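Local coordinates for putative oxygenase (Streptomyces coelicolor, PDB 2OG5), which catalyses the iron- and 2-oxoglutarate-dependent 3-hydroxylation of L-asparagine, supplying (2S,3S)-3-hydroxyasparagine for assembly of the calcium-dependent lipopeptide antibiotic, at residues 112-123 with 320-328; 177-188 with 261-269. All blocks are in the same frame, centred on the assembly; numbering follows the deposited sequence.

Interaction 1 of 2, residues 112-123 with 320-328; sequences LPPTPRVNGSVQ and YDGTDRWLQ
Pro116 sets its CD over the face of the Trp326 indole, the two side chains crossing at about a right angle; CD is 3.4 Å from the centroid of the six-membered ring and only 7° off the ring normal, a CH-pi contact. Pro113 meets the same ring at its rim: CG sits in the ring plane, 3.9 Å from Trp326 CH2. Leu112 adds its CD2 methyl near Trp326 CZ3. Beside the indole, Thr115 makes two bonds to the turn ahead of the strand. Its N donates to Gly322 O at 2.9 Å, almost straight at 172° but from above the carbonyl plane, and OG1 donates to Asp324 O at 2.7 Å. Farther along, the guanidinium of Arg117 lays one face over Tyr320 O, and Gln328 NE2 gives a hydrogen bond of 3.0 Å to Gln123 OE1, with the two amide planes 63° apart; Gln123 NE2 is hydrogen-bonded to Glu125 O. Asp157 OD1 accepts from both Trp326 NE1 and Gln328 NE2, while Arg198 donates to Thr115 OG1 and Pro113 O. The proline-rich loop thus packs against the start of strand 326-333, a strand of the major jelly-roll sheet that begins next to Arg325, a 2-oxoglutarate-binding residue.

Interaction 2 of 2, residues 177-188 with 261-269; sequences TFHNENAFHEHR and DLRVDLAAT. With NA (sodium ion), chain B.
The backbones of His179 and Asp265 form a single beta bridge, their CA atoms 4.0 Å apart, with Leu266 N donating to Phe178 O and Asn180 N to Val264 O (2.8 Å). The side chain of Asn180 continues the pairing: OD1 takes the N-H of Val264 at 2.9 Å, in the amide plane and on a lone pair. His179 CB packs against the carboxylate of Asp265, and the two side chains run alongside each other, their planes 25° apart. Beyond this the imidazole is fixed at both nitrogens, ND1 donating to Thr177 O at 2.9 Å in the ring plane and NE2 binding the sodium ion at 2.4 Å. Glu181 OE1 and His311 complete the protein ligands, the two-histidine, one-carboxylate facial triad of iron(II)/2-oxoglutarate oxygenases; the same three residues bind iron in this enzyme. Asp265 OD1 accepts the backbone N-H groups of Ala267 and Ala268, the former in an Asx turn, while one water links its OD2 to Asn180 O and Ala183 N. At the far end Arg263 bends at chi3 (86°), bringing NH1 to Ala183 O at 3.1 Å. Its CD lies over one face of the Arg188 guanidinium, 3.4 Å from CZ. Two waters join Arg188 NE and NH2 to Leu262 O, and Arg188 NH1 donates to His185 O.

The centres of the two contacts are about 26 Å apart and their nearest atoms about 11 Å, so they do not touch. Along the chain the order is 112-123, 177-188, 261-269 and 320-328, which places interaction 2 wholly between the two halves of interaction 1. Segment 320-328 leads into the large mixed sheet of the jelly-roll, whereas interaction 2 joins strand 176-179, at the edge of the four-stranded antiparallel sheet, to the segment that follows strand 260-262. Both contacts border the active site. Interaction 2 carries two of the metal ligands, and the Arg325 side chain of interaction 1 is about 10 Å from the sodium ion, so the metal site is approached from different parts of the chain.

Interaction 1 of 2, residues 112-123 with 320-328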
loop_
_atom_site.group_PDB
_atom_site.type_symbol
_atom_site.label_atom_id
_atom_site.label_comp_id
_atom_site.label_asym_id
_atom_site.label_seq_id
_atom_site.Cartn_x
_atom_site.Cartn_y
_atom_site.Cartn_z
ATOM N N LEU A 112 -2.603 14.766 -17.268
ATOM C CA LEU A 112 -3.540 13.876 -16.570
ATOM C C LEU A 112 -4.992 14.031 -17.036
ATOM O O LEU A 112 -5.541 15.132 -16.994
ATOM C CB LEU A 112 -3.497 14.109 -15.050
ATOM C CG LEU A 112 -2.545 13.287 -14.182
ATOM C CD1 LEU A 112 -2.926 13.507 -12.719
ATOM C CD2 LEU A 112 -2.568 11.803 -14.524
ATOM N N PRO A 113 -5.635 12.924 -17.436
ATOM C CA PRO A 113 -7.036 12.989 -17.817
ATOM C C PRO A 113 -7.925 13.136 -16.590
ATOM O O PRO A 113 -7.418 13.123 -15.468
ATOM C CB PRO A 113 -7.269 11.630 -18.479
ATOM C CG PRO A 113 -6.343 10.733 -17.795
ATOM C CD PRO A 113 -5.114 11.550 -17.537
ATOM N N PRO A 114 -9.244 13.269 -16.793
ATOM C CA PRO A 114 -10.158 13.274 -15.652
ATOM C C PRO A 114 -10.029 11.989 -14.832
ATOM O O PRO A 114 -9.694 10.926 -15.368
ATOM C CB PRO A 114 -11.541 13.374 -16.299
ATOM C CG PRO A 114 -11.299 13.917 -17.658
ATOM C CD PRO A 114 -9.956 13.418 -18.072
ATOM N N THR A 115 -10.276 12.087 -13.534
ATOM C CA THR A 115 -10.145 10.941 -12.662
ATOM C C THR A 115 -11.116 9.844 -13.111
ATOM O O THR A 115 -12.306 10.124 -13.292
ATOM C CB THR A 115 -10.452 11.349 -11.216
ATOM O OG1 THR A 115 -9.577 12.421 -10.832
ATOM C CG2 THR A 115 -10.285 10.180 -10.265
ATOM N N PRO A 116 -10.620 8.604 -13.304
ATOM C CA PRO A 116 -11.516 7.499 -13.673
ATOM C C PRO A 116 -12.624 7.281 -12.646
ATOM O O PRO A 116 -12.440 7.574 -11.465
ATOM C CB PRO A 116 -10.583 6.280 -13.715
ATOM C CG PRO A 116 -9.233 6.818 -13.853
ATOM C CD PRO A 116 -9.216 8.163 -13.213
ATOM N N ARG A 117 -13.758 6.762 -13.109
ATOM C CA ARG A 117 -14.959 6.655 -12.299
ATOM C C ARG A 117 -15.602 5.260 -12.377
ATOM O O ARG A 117 -16.789 5.105 -12.105
ATOM C CB ARG A 117 -15.946 7.719 -12.770
ATOM C CG ARG A 117 -17.005 8.065 -11.771
ATOM C CD ARG A 117 -17.862 9.210 -12.254
ATOM N NE ARG A 117 -17.050 10.363 -12.633
ATOM C CZ ARG A 117 -17.459 11.346 -13.432
ATOM N NH1 ARG A 117 -18.689 11.360 -13.938
ATOM N NH2 ARG A 117 -16.629 12.337 -13.715
ATOM N N VAL A 118 -14.810 4.256 -12.731
ATOM C CA VAL A 118 -15.280 2.874 -12.817
ATOM C C VAL A 118 -14.588 2.050 -11.757
ATOM O O VAL A 118 -13.454 2.354 -11.372
ATOM C CB VAL A 118 -15.028 2.274 -14.214
ATOM C CG1 VAL A 118 -15.819 3.050 -15.253
ATOM C CG2 VAL A 118 -13.547 2.271 -14.554
ATOM N N ASN A 119 -15.270 1.027 -11.256
ATOM C CA ASN A 119 -14.656 0.116 -10.297
ATOM C C ASN A 119 -13.674 -0.799 -11.016
ATOM O O ASN A 119 -13.878 -1.154 -12.176
ATOM C CB ASN A 119 -15.719 -0.703 -9.551
ATOM C CG ASN A 119 -15.167 -1.392 -8.305
ATOM O OD1 ASN A 119 -15.610 -2.472 -7.929
ATOM N ND2 ASN A 119 -14.177 -0.780 -7.679
ATOM N N GLY A 120 -12.595 -1.163 -10.340
ATOM C CA GLY A 120 -11.602 -2.051 -10.947
ATOM C C GLY A 120 -10.656 -1.348 -11.912
ATOM O O GLY A 120 -9.934 -2.002 -12.665
ATOM N N SER A 121 -10.650 -0.016 -11.881
ATOM C CA SER A 121 -9.775 0.796 -12.726
ATOM C C SER A 121 -8.297 0.458 -12.445
ATOM O O SER A 121 -7.884 0.444 -11.294
ATOM C CB SER A 121 -10.034 2.285 -12.407
ATOM O OG SER A 121 -9.342 3.133 -13.288
ATOM N N VAL A 122 -7.533 0.159 -13.494
ATOM C CA VAL A 122 -6.102 -0.146 -13.370
ATOM C C VAL A 122 -5.309 0.505 -14.505
ATOM O O VAL A 122 -5.880 0.915 -15.515
ATOM C CB VAL A 122 -5.843 -1.678 -13.359
ATOM C CG1 VAL A 122 -6.522 -2.320 -12.171
ATOM C CG2 VAL A 122 -6.324 -2.300 -14.661
ATOM N N GLN A 123 -3.988 0.567 -14.347
ATOM C CA GLN A 123 -3.100 1.203 -15.320
ATOM C C GLN A 123 -2.420 0.139 -16.169
ATOM O O GLN A 123 -1.354 -0.368 -15.818
ATOM C CB GLN A 123 -2.067 2.082 -14.595
ATOM C CG GLN A 123 -1.165 2.904 -15.501
ATOM C CD GLN A 123 -1.933 3.950 -16.286
ATOM O OE1 GLN A 123 -2.758 4.678 -15.729
ATOM N NE2 GLN A 123 -1.676 4.014 -17.584
ATOM N N TYR A 320 -17.524 13.543 -8.298
ATOM C CA TYR A 320 -17.826 12.769 -9.513
ATOM C C TYR A 320 -17.917 13.655 -10.764
ATOM O O TYR A 320 -18.819 13.501 -11.595
ATOM C CB TYR A 320 -19.093 11.917 -9.332
ATOM C CG TYR A 320 -19.019 10.900 -8.204
ATOM C CD1 TYR A 320 -17.946 10.010 -8.098
ATOM C CD2 TYR A 320 -20.030 10.814 -7.253
ATOM C CE1 TYR A 320 -17.890 9.075 -7.080
ATOM C CE2 TYR A 320 -19.986 9.873 -6.233
ATOM C CZ TYR A 320 -18.908 9.004 -6.150
ATOM O OH TYR A 320 -18.868 8.081 -5.132
ATOM N N ASP A 321 -16.973 14.583 -10.892
ATOM C CA ASP A 321 -16.901 15.491 -12.033
ATOM C C ASP A 321 -15.540 15.417 -12.739
ATOM O O ASP A 321 -15.208 16.291 -13.542
ATOM C CB ASP A 321 -17.181 16.923 -11.581
ATOM C CG ASP A 321 -16.131 17.462 -10.620
ATOM O OD1 ASP A 321 -15.220 16.695 -10.224
ATOM O OD2 ASP A 321 -16.223 18.654 -10.271
ATOM N N GLY A 322 -14.750 14.399 -12.396
ATOM C CA GLY A 322 -13.433 14.181 -12.998
ATOM C C GLY A 322 -12.284 14.832 -12.244
ATOM O O GLY A 322 -11.136 14.733 -12.675
ATOM N N THR A 323 -12.585 15.493 -11.123
ATOM C CA THR A 323 -11.574 16.240 -10.360
ATOM C C THR A 323 -11.234 15.582 -9.015
ATOM O O THR A 323 -10.445 16.112 -8.242
ATOM C CB THR A 323 -12.001 17.715 -10.112
ATOM O OG1 THR A 323 -13.081 17.775 -9.175
ATOM C CG2 THR A 323 -12.432 18.396 -11.429
ATOM N N ASP A 324 -11.832 14.430 -8.734
ATOM C CA ASP A 324 -11.625 13.756 -7.454
ATOM C C ASP A 324 -10.230 13.161 -7.255
ATOM O O ASP A 324 -9.453 12.999 -8.195
ATOM C CB ASP A 324 -12.663 12.640 -7.254
ATOM C CG ASP A 324 -14.056 13.176 -6.975
ATOM O OD1 ASP A 324 -14.220 13.909 -5.969
ATOM O OD2 ASP A 324 -14.979 12.827 -7.731
ATOM N N ARG A 325 -9.962 12.865 -5.982
ATOM C CA ARG A 325 -8.777 12.147 -5.509
ATOM C C ARG A 325 -8.412 10.985 -6.424
ATOM O O ARG A 325 -9.266 10.174 -6.741
ATOM C CB ARG A 325 -9.104 11.607 -4.109
ATOM C CG ARG A 325 -7.968 10.985 -3.316
ATOM C CD ARG A 325 -8.508 10.570 -1.940
ATOM N NE ARG A 325 -7.494 10.175 -0.959
ATOM C CZ ARG A 325 -7.190 8.922 -0.633
ATOM N NH1 ARG A 325 -7.777 7.889 -1.232
ATOM N NH2 ARG A 325 -6.275 8.694 0.286
ATOM N N TRP A 326 -7.141 10.889 -6.805
ATOM C CA TRP A 326 -6.654 9.808 -7.666
ATOM C C TRP A 326 -5.283 9.383 -7.161
ATOM O O TRP A 326 -4.318 10.153 -7.277
ATOM C CB TRP A 326 -6.544 10.285 -9.117
ATOM C CG TRP A 326 -6.245 9.217 -10.140
ATOM C CD1 TRP A 326 -5.984 7.885 -9.911
ATOM C CD2 TRP A 326 -6.144 9.398 -11.559
ATOM N NE1 TRP A 326 -5.757 7.243 -11.093
ATOM C CE2 TRP A 326 -5.842 8.141 -12.120
ATOM C CE3 TRP A 326 -6.302 10.498 -12.413
ATOM C CZ2 TRP A 326 -5.691 7.951 -13.490
ATOM C CZ3 TRP A 326 -6.143 10.304 -13.787
ATOM C CH2 TRP A 326 -5.839 9.038 -14.304
ATOM N N LEU A 327 -5.199 8.187 -6.581
ATOM C CA LEU A 327 -3.906 7.569 -6.267
ATOM C C LEU A 327 -3.719 6.370 -7.171
ATOM O O LEU A 327 -4.688 5.788 -7.651
ATOM C CB LEU A 327 -3.816 7.085 -4.815
ATOM C CG LEU A 327 -4.413 7.938 -3.715
ATOM C CD1 LEU A 327 -4.261 7.265 -2.348
ATOM C CD2 LEU A 327 -3.805 9.340 -3.693
ATOM N N GLN A 328 -2.464 5.995 -7.395
ATOM C CA GLN A 328 -2.155 4.685 -7.958
ATOM C C GLN A 328 -1.348 3.883 -6.938
ATOM O O GLN A 328 -0.524 4.430 -6.200
ATOM C CB GLN A 328 -1.456 4.810 -9.308
ATOM C CG GLN A 328 -2.444 5.308 -10.360
ATOM C CD GLN A 328 -1.909 5.364 -11.768
ATOM O OE1 GLN A 328 -0.735 5.684 -12.003
ATOM N NE2 GLN A 328 -2.787 5.088 -12.730
#

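Interaction 2 of 2, residues 177-188 with 261-269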
loop_
_atom_site.group_PDB
_atom_site.type_symbol
_atom_site.label_atom_id
_atom_site.label_comp_id
_atom_site.label_asym_id
_atom_site.label_seq_id
_atom_site.Cartn_x
_atom_site.Cartn_y
_atom_site.Cartn_z
ATOM N N THR A 177 -11.862 1.535 7.472
ATOM C CA THR A 177 -11.376 1.077 8.777
ATOM C C THR A 177 -9.956 0.508 8.681
ATOM O O THR A 177 -9.584 -0.087 7.660
ATOM C CB THR A 177 -12.348 0.032 9.424
ATOM O OG1 THR A 177 -11.699 -0.653 10.501
ATOM C CG2 THR A 177 -12.809 -0.994 8.429
ATOM N N PHE A 178 -9.180 0.684 9.753
ATOM C CA PHE A 178 -7.780 0.245 9.802
ATOM C C PHE A 178 -7.611 -1.229 9.482
ATOM O O PHE A 178 -8.339 -2.078 9.999
ATOM C CB PHE A 178 -7.168 0.506 11.184
ATOM C CG PHE A 178 -6.863 1.955 11.450
ATOM C CD1 PHE A 178 -5.887 2.633 10.727
ATOM C CD2 PHE A 178 -7.541 2.637 12.455
ATOM C CE1 PHE A 178 -5.610 3.975 10.992
ATOM C CE2 PHE A 178 -7.264 3.975 12.721
ATOM C CZ PHE A 178 -6.296 4.636 11.998
ATOM N N HIS A 179 -6.610 -1.523 8.651
ATOM C CA HIS A 179 -6.300 -2.891 8.275
ATOM C C HIS A 179 -4.887 -3.006 7.725
ATOM O O HIS A 179 -4.334 -2.049 7.177
ATOM C CB HIS A 179 -7.288 -3.394 7.215
ATOM C CG HIS A 179 -7.246 -2.619 5.934
ATOM N ND1 HIS A 179 -7.834 -1.378 5.788
ATOM C CD2 HIS A 179 -6.675 -2.903 4.740
ATOM C CE1 HIS A 179 -7.622 -0.934 4.562
ATOM N NE2 HIS A 179 -6.921 -1.840 3.905
ATOM N N ASN A 180 -4.320 -4.200 7.876
ATOM C CA ASN A 180 -3.196 -4.624 7.045
ATOM C C ASN A 180 -3.776 -5.023 5.696
ATOM O O ASN A 180 -4.850 -5.631 5.642
ATOM C CB ASN A 180 -2.469 -5.828 7.655
ATOM C CG ASN A 180 -1.786 -5.500 8.974
ATOM O OD1 ASN A 180 -2.170 -6.019 10.017
ATOM N ND2 ASN A 180 -0.760 -4.651 8.928
ATOM N N GLU A 181 -3.090 -4.655 4.621
ATOM C CA GLU A 181 -3.529 -5.021 3.279
ATOM C C GLU A 181 -3.536 -6.538 3.123
ATOM O O GLU A 181 -2.537 -7.195 3.394
ATOM C CB GLU A 181 -2.603 -4.399 2.234
ATOM C CG GLU A 181 -3.163 -4.432 0.827
ATOM C CD GLU A 181 -4.365 -3.547 0.658
ATOM O OE1 GLU A 181 -4.519 -2.592 1.447
ATOM O OE2 GLU A 181 -5.191 -3.813 -0.248
ATOM N N ASN A 182 -4.672 -7.072 2.681
ATOM C CA ASN A 182 -4.851 -8.492 2.407
ATOM C C ASN A 182 -4.381 -9.336 3.586
ATOM O O ASN A 182 -3.648 -10.310 3.420
ATOM C CB ASN A 182 -4.144 -8.910 1.096
ATOM C CG ASN A 182 -4.702 -8.184 -0.133
ATOM O OD1 ASN A 182 -4.037 -8.087 -1.180
ATOM N ND2 ASN A 182 -5.917 -7.663 -0.012
ATOM N N ALA A 183 -4.844 -8.958 4.782
ATOM C CA ALA A 183 -4.416 -9.578 6.034
ATOM C C ALA A 183 -4.585 -11.098 6.035
ATOM O O ALA A 183 -3.778 -11.815 6.626
ATOM C CB ALA A 183 -5.171 -8.959 7.231
ATOM N N PHE A 184 -5.625 -11.588 5.366
ATOM C CA PHE A 184 -5.895 -13.026 5.290
ATOM C C PHE A 184 -4.811 -13.827 4.575
ATOM O O PHE A 184 -4.724 -15.037 4.764
ATOM C CB PHE A 184 -7.220 -13.267 4.555
ATOM C CG PHE A 184 -7.130 -13.089 3.053
ATOM C CD1 PHE A 184 -6.975 -14.189 2.220
ATOM C CD2 PHE A 184 -7.199 -11.827 2.474
ATOM C CE1 PHE A 184 -6.884 -14.018 0.830
ATOM C CE2 PHE A 184 -7.113 -11.662 1.091
ATOM C CZ PHE A 184 -6.957 -12.758 0.279
ATOM N N HIS A 185 -4.031 -13.176 3.715
ATOM C CA HIS A 185 -3.195 -13.902 2.750
ATOM C C HIS A 185 -1.782 -14.153 3.274
ATOM O O HIS A 185 -1.137 -13.247 3.808
ATOM C CB HIS A 185 -3.154 -13.105 1.448
ATOM C CG HIS A 185 -2.774 -13.909 0.245
ATOM N ND1 HIS A 185 -1.523 -14.466 0.084
ATOM C CD2 HIS A 185 -3.465 -14.202 -0.882
ATOM C CE1 HIS A 185 -1.469 -15.093 -1.079
ATOM N NE2 HIS A 185 -2.632 -14.942 -1.689
ATOM N N GLU A 186 -1.317 -15.389 3.111
ATOM C CA GLU A 186 0.034 -15.798 3.509
ATOM C C GLU A 186 1.124 -14.936 2.880
ATOM O O GLU A 186 2.159 -14.689 3.497
ATOM C CB GLU A 186 0.259 -17.269 3.123
ATOM C CG GLU A 186 1.656 -17.812 3.411
ATOM C CD GLU A 186 1.869 -19.246 2.934
ATOM O OE1 GLU A 186 0.945 -19.848 2.325
ATOM O OE2 GLU A 186 2.992 -19.754 3.155
ATOM N N HIS A 187 0.895 -14.501 1.644
ATOM C CA HIS A 187 1.852 -13.683 0.903
ATOM C C HIS A 187 1.309 -12.292 0.665
ATOM O O HIS A 187 1.513 -11.701 -0.392
ATOM C CB HIS A 187 2.209 -14.364 -0.417
ATOM C CG HIS A 187 2.885 -15.678 -0.228
ATOM N ND1 HIS A 187 4.090 -15.794 0.421
ATOM C CD2 HIS A 187 2.531 -16.931 -0.600
ATOM C CE1 HIS A 187 4.447 -17.065 0.457
ATOM N NE2 HIS A 187 3.516 -17.777 -0.154
ATOM N N ARG A 188 0.640 -11.759 1.679
ATOM C CA ARG A 188 0.154 -10.389 1.629
ATOM C C ARG A 188 1.308 -9.412 1.376
ATOM O O ARG A 188 2.467 -9.721 1.641
ATOM C CB ARG A 188 -0.570 -10.052 2.923
ATOM C CG ARG A 188 0.294 -10.077 4.164
ATOM C CD ARG A 188 -0.588 -10.023 5.401
ATOM N NE ARG A 188 0.151 -10.317 6.623
ATOM C CZ ARG A 188 0.453 -11.539 7.059
ATOM N NH1 ARG A 188 0.091 -12.623 6.386
ATOM N NH2 ARG A 188 1.125 -11.685 8.192
ATOM N N ASP A 261 5.522 -8.219 14.339
ATOM C CA ASP A 261 4.676 -7.883 13.198
ATOM C C ASP A 261 3.225 -8.056 13.631
ATOM O O ASP A 261 2.949 -8.623 14.697
ATOM C CB ASP A 261 4.957 -8.806 12.012
ATOM C CG ASP A 261 6.351 -8.645 11.444
ATOM O OD1 ASP A 261 6.991 -7.595 11.640
ATOM O OD2 ASP A 261 6.806 -9.586 10.757
ATOM N N LEU A 262 2.283 -7.592 12.816
ATOM C CA LEU A 262 0.874 -7.906 13.077
ATOM C C LEU A 262 0.084 -8.226 11.819
ATOM O O LEU A 262 0.520 -7.947 10.703
ATOM C CB LEU A 262 0.190 -6.803 13.882
ATOM C CG LEU A 262 -0.386 -5.604 13.145
ATOM C CD1 LEU A 262 -1.147 -4.750 14.160
ATOM C CD2 LEU A 262 0.720 -4.803 12.449
ATOM N N ARG A 263 -1.075 -8.834 12.029
ATOM C CA ARG A 263 -1.952 -9.257 10.956
ATOM C C ARG A 263 -3.383 -9.049 11.444
ATOM O O ARG A 263 -3.884 -9.823 12.271
ATOM C CB ARG A 263 -1.673 -10.723 10.629
ATOM C CG ARG A 263 -2.447 -11.273 9.466
ATOM C CD ARG A 263 -1.955 -12.662 9.114
ATOM N NE ARG A 263 -2.601 -13.686 9.910
ATOM C CZ ARG A 263 -3.587 -14.482 9.486
ATOM N NH1 ARG A 263 -4.099 -14.376 8.262
ATOM N NH2 ARG A 263 -4.078 -15.394 10.306
ATOM N N VAL A 264 -4.025 -7.980 10.978
ATOM C CA VAL A 264 -5.372 -7.659 11.429
ATOM C C VAL A 264 -6.114 -6.814 10.400
ATOM O O VAL A 264 -5.508 -6.041 9.661
ATOM C CB VAL A 264 -5.345 -6.922 12.802
ATOM C CG1 VAL A 264 -4.826 -5.492 12.663
ATOM C CG2 VAL A 264 -6.727 -6.948 13.483
ATOM N N ASP A 265 -7.430 -6.995 10.355
ATOM C CA ASP A 265 -8.307 -6.131 9.567
ATOM C C ASP A 265 -9.494 -5.843 10.460
ATOM O O ASP A 265 -10.239 -6.759 10.785
ATOM C CB ASP A 265 -8.725 -6.849 8.282
ATOM C CG ASP A 265 -9.584 -5.993 7.377
ATOM O OD1 ASP A 265 -10.412 -5.224 7.888
ATOM O OD2 ASP A 265 -9.430 -6.106 6.143
ATOM N N LEU A 266 -9.645 -4.597 10.905
ATOM C CA LEU A 266 -10.687 -4.295 11.896
ATOM C C LEU A 266 -12.101 -4.447 11.328
ATOM O O LEU A 266 -13.059 -4.535 12.095
ATOM C CB LEU A 266 -10.460 -2.934 12.559
ATOM C CG LEU A 266 -9.297 -2.945 13.564
ATOM C CD1 LEU A 266 -8.956 -1.542 13.990
ATOM C CD2 LEU A 266 -9.617 -3.790 14.783
ATOM N N ALA A 267 -12.226 -4.535 10.005
ATOM C CA ALA A 267 -13.509 -4.812 9.355
ATOM C C ALA A 267 -13.780 -6.304 9.199
ATOM O O ALA A 267 -14.919 -6.740 9.364
ATOM C CB ALA A 267 -13.582 -4.130 7.994
ATOM N N ALA A 268 -12.745 -7.085 8.895
ATOM C CA ALA A 268 -12.903 -8.494 8.538
ATOM C C ALA A 268 -12.541 -9.453 9.682
ATOM O O ALA A 268 -13.159 -10.512 9.821
ATOM C CB ALA A 268 -12.081 -8.811 7.305
ATOM N N THR A 269 -11.561 -9.089 10.506
ATOM C CA THR A 269 -11.097 -9.987 11.573
ATOM C C THR A 269 -12.179 -10.161 12.643
ATOM O O THR A 269 -12.681 -9.185 13.197
ATOM C CB THR A 269 -9.793 -9.484 12.226
ATOM O OG1 THR A 269 -8.765 -9.379 11.230
ATOM C CG2 THR A 269 -9.330 -10.446 13.334
HETATM NA NA NA B . -5.654 -1.030 1.988
HETATM O O HOH W 1 -10.505 -2.857 6.777
HETATM O O HOH W 2 -7.261 -6.949 4.843
HETATM O O HOH W 3 0.141 -7.734 7.973
HETATM O O HOH W 4 2.587 -9.334 9.186
HETATM O O HOH W 5 -6.953 -1.968 0.865
HETATM O O HOH W 6 -6.808 0.544 1.403
HETATM O O HOH W 7 -4.687 0.268 0.024
#